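Salicylaldehyde dehydrogenase NahF (Pseudomonas putida, PDB 4JZ6) probably oxidises salicylaldehyde to salicylate with NAD+ as the electron acceptor, a step in naphthalene degradation. Local coordinates at residues L171-I176 and A199-C204. Numbering follows the deposited sequence.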
loop_
_atom_site.group_PDB
_atom_site.type_symbol
_atom_site.label_atom_id
_atom_site.label_comp_id
_atom_site.label_asym_id
_atom_site.label_seq_id
_atom_site.Cartn_x
_atom_site.Cartn_y
_atom_site.Cartn_z
ATOM N N LEU A 171 -7.418 -18.755 -5.118
ATOM C CA LEU A 171 -7.184 -17.344 -5.419
ATOM C C LEU A 171 -8.475 -16.530 -5.354
ATOM O O LEU A 171 -8.471 -15.351 -5.001
ATOM C CB LEU A 171 -6.508 -17.183 -6.781
ATOM C CG LEU A 171 -5.111 -17.800 -6.867
ATOM C CD1 LEU A 171 -4.428 -17.412 -8.169
ATOM C CD2 LEU A 171 -4.283 -17.384 -5.675
ATOM N N ALA A 172 -9.584 -17.164 -5.702
ATOM C CA ALA A 172 -10.882 -16.544 -5.516
ATOM C C ALA A 172 -11.201 -16.488 -4.029
ATOM O O ALA A 172 -11.577 -15.437 -3.506
ATOM C CB ALA A 172 -11.968 -17.323 -6.271
ATOM N N ALA A 173 -11.041 -17.627 -3.357
ATOM C CA ALA A 173 -11.375 -17.759 -1.941
ATOM C C ALA A 173 -10.711 -16.684 -1.095
ATOM O O ALA A 173 -11.372 -16.006 -0.309
ATOM C CB ALA A 173 -10.986 -19.133 -1.439
ATOM N N ARG A 174 -9.404 -16.532 -1.276
ATOM C CA ARG A 174 -8.628 -15.526 -0.568
ATOM C C ARG A 174 -9.193 -14.119 -0.824
ATOM O O ARG A 174 -9.264 -13.298 0.092
ATOM C CB ARG A 174 -7.140 -15.632 -0.958
ATOM C CG ARG A 174 -6.626 -14.515 -1.863
ATOM C CD ARG A 174 -5.819 -14.998 -3.055
ATOM N NE ARG A 174 -4.407 -15.222 -2.763
ATOM C CZ ARG A 174 -3.408 -14.869 -3.572
ATOM N NH1 ARG A 174 -3.653 -14.252 -4.725
ATOM N NH2 ARG A 174 -2.158 -15.131 -3.230
ATOM N N ALA A 175 -9.635 -13.862 -2.056
ATOM C CA ALA A 175 -10.097 -12.533 -2.448
ATOM C C ALA A 175 -11.548 -12.280 -2.037
ATOM O O ALA A 175 -12.116 -11.223 -2.326
ATOM C CB ALA A 175 -9.923 -12.335 -3.943
ATOM N N ILE A 176 -12.147 -13.255 -1.362
ATOM C CA ILE A 176 -13.511 -13.117 -0.870
ATOM C C ILE A 176 -13.531 -13.250 0.645
ATOM O O ILE A 176 -13.990 -12.350 1.349
ATOM C CB ILE A 176 -14.433 -14.193 -1.476
ATOM C CG1 ILE A 176 -14.468 -14.054 -2.999
ATOM C CG2 ILE A 176 -15.831 -14.107 -0.883
ATOM C CD1 ILE A 176 -15.223 -15.152 -3.700
ATOM N N ALA A 199 -18.020 -19.358 -10.825
ATOM C CA ALA A 199 -19.442 -19.319 -10.533
ATOM C C ALA A 199 -19.722 -20.292 -9.389
ATOM O O ALA A 199 -20.487 -19.984 -8.472
ATOM C CB ALA A 199 -20.246 -19.680 -11.756
ATOM N N LEU A 200 -19.078 -21.458 -9.441
ATOM C CA LEU A 200 -19.262 -22.479 -8.417
ATOM C C LEU A 200 -18.851 -21.995 -7.029
ATOM O O LEU A 200 -19.594 -22.167 -6.059
ATOM C CB LEU A 200 -18.503 -23.760 -8.770
ATOM C CG LEU A 200 -18.755 -24.904 -7.779
ATOM C CD1 LEU A 200 -20.246 -25.176 -7.654
ATOM C CD2 LEU A 200 -18.006 -26.164 -8.177
ATOM N N ILE A 201 -17.669 -21.395 -6.930
ATOM C CA ILE A 201 -17.202 -20.906 -5.641
ATOM C C ILE A 201 -18.179 -19.858 -5.127
ATOM O O ILE A 201 -18.495 -19.820 -3.941
ATOM C CB ILE A 201 -15.732 -20.375 -5.691
ATOM C CG1 ILE A 201 -15.220 -20.064 -4.285
ATOM C CG2 ILE A 201 -15.608 -19.143 -6.562
ATOM C CD1 ILE A 201 -13.754 -19.737 -4.230
ATOM N N THR A 202 -18.688 -19.038 -6.041
ATOM C CA THR A 202 -19.704 -18.058 -5.695
ATOM C C THR A 202 -20.930 -18.762 -5.129
ATOM O O THR A 202 -21.447 -18.378 -4.079
ATOM C CB THR A 202 -20.131 -17.225 -6.918
ATOM O OG1 THR A 202 -18.982 -16.589 -7.489
ATOM C CG2 THR A 202 -21.157 -16.165 -6.517
ATOM N N GLN A 203 -21.384 -19.797 -5.828
ATOM C CA GLN A 203 -22.552 -20.553 -5.397
ATOM C C GLN A 203 -22.370 -21.076 -3.974
ATOM O O GLN A 203 -23.295 -21.036 -3.161
ATOM C CB GLN A 203 -22.838 -21.708 -6.355
ATOM C CG GLN A 203 -24.108 -22.464 -6.014
ATOM C CD GLN A 203 -24.256 -23.738 -6.812
ATOM O OE1 GLN A 203 -23.564 -23.944 -7.810
ATOM N NE2 GLN A 203 -25.156 -24.609 -6.374
ATOM N N CYS A 204 -21.169 -21.555 -3.674
ATOM C CA CYS A 204 -20.869 -22.036 -2.338
ATOM C C CYS A 204 -21.118 -20.951 -1.299
ATOM O O CYS A 204 -21.771 -21.188 -0.282
ATOM C CB CYS A 204 -19.429 -22.522 -2.264
ATOM S SG CYS A 204 -19.193 -24.109 -3.061
#
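Ile201 reaches across to Ala172 and Ala173, and every approach below 4.5 Å between 171-176 and 199-204 involves this one isoleucine. The apolar contacts come mainly from the end of its longer branch: Ile201 CD1 lies 3.6 Å from Ala172 CB and 4.0 Å from Ala173 CB, so the methyl touches two consecutive alanines of the facing helix. Ile201 CG2 makes a looser second contact, 4.1 Å from Ala172 CB. Extension of the longer branch explains the reach: chi1 of -172° sets CG1 anti to the backbone N, and chi2 of 172° carries CD1 straight on to the other helix. Against the main chain, the same methyl comes within 3.5 Å of Ala173 N, a van der Waals approach. The nearest CA pair, Ala173 and Ile201, is 7.6 Å apart. No hydrogen bond crosses between the segments.

The two segments belong to helices 170-181 and 195-208 of the Rossmann-like NAD-binding domain of the aldehyde dehydrogenase fold, joined in sequence through strand 186-189 of its largely parallel sheet. Phe188 on that strand touches Ala172, Ile176, Ile201 and Thr202, which places the sheet beneath the helix pair. Helix 195-208 links strand 186-189 to the parallel strand 215-218 in a beta-alpha-beta unit, and Thr202 touches Leu215 and Tyr217 of the latter. Leu171 is directed away from 199-204 and touches a bound salicylaldehyde.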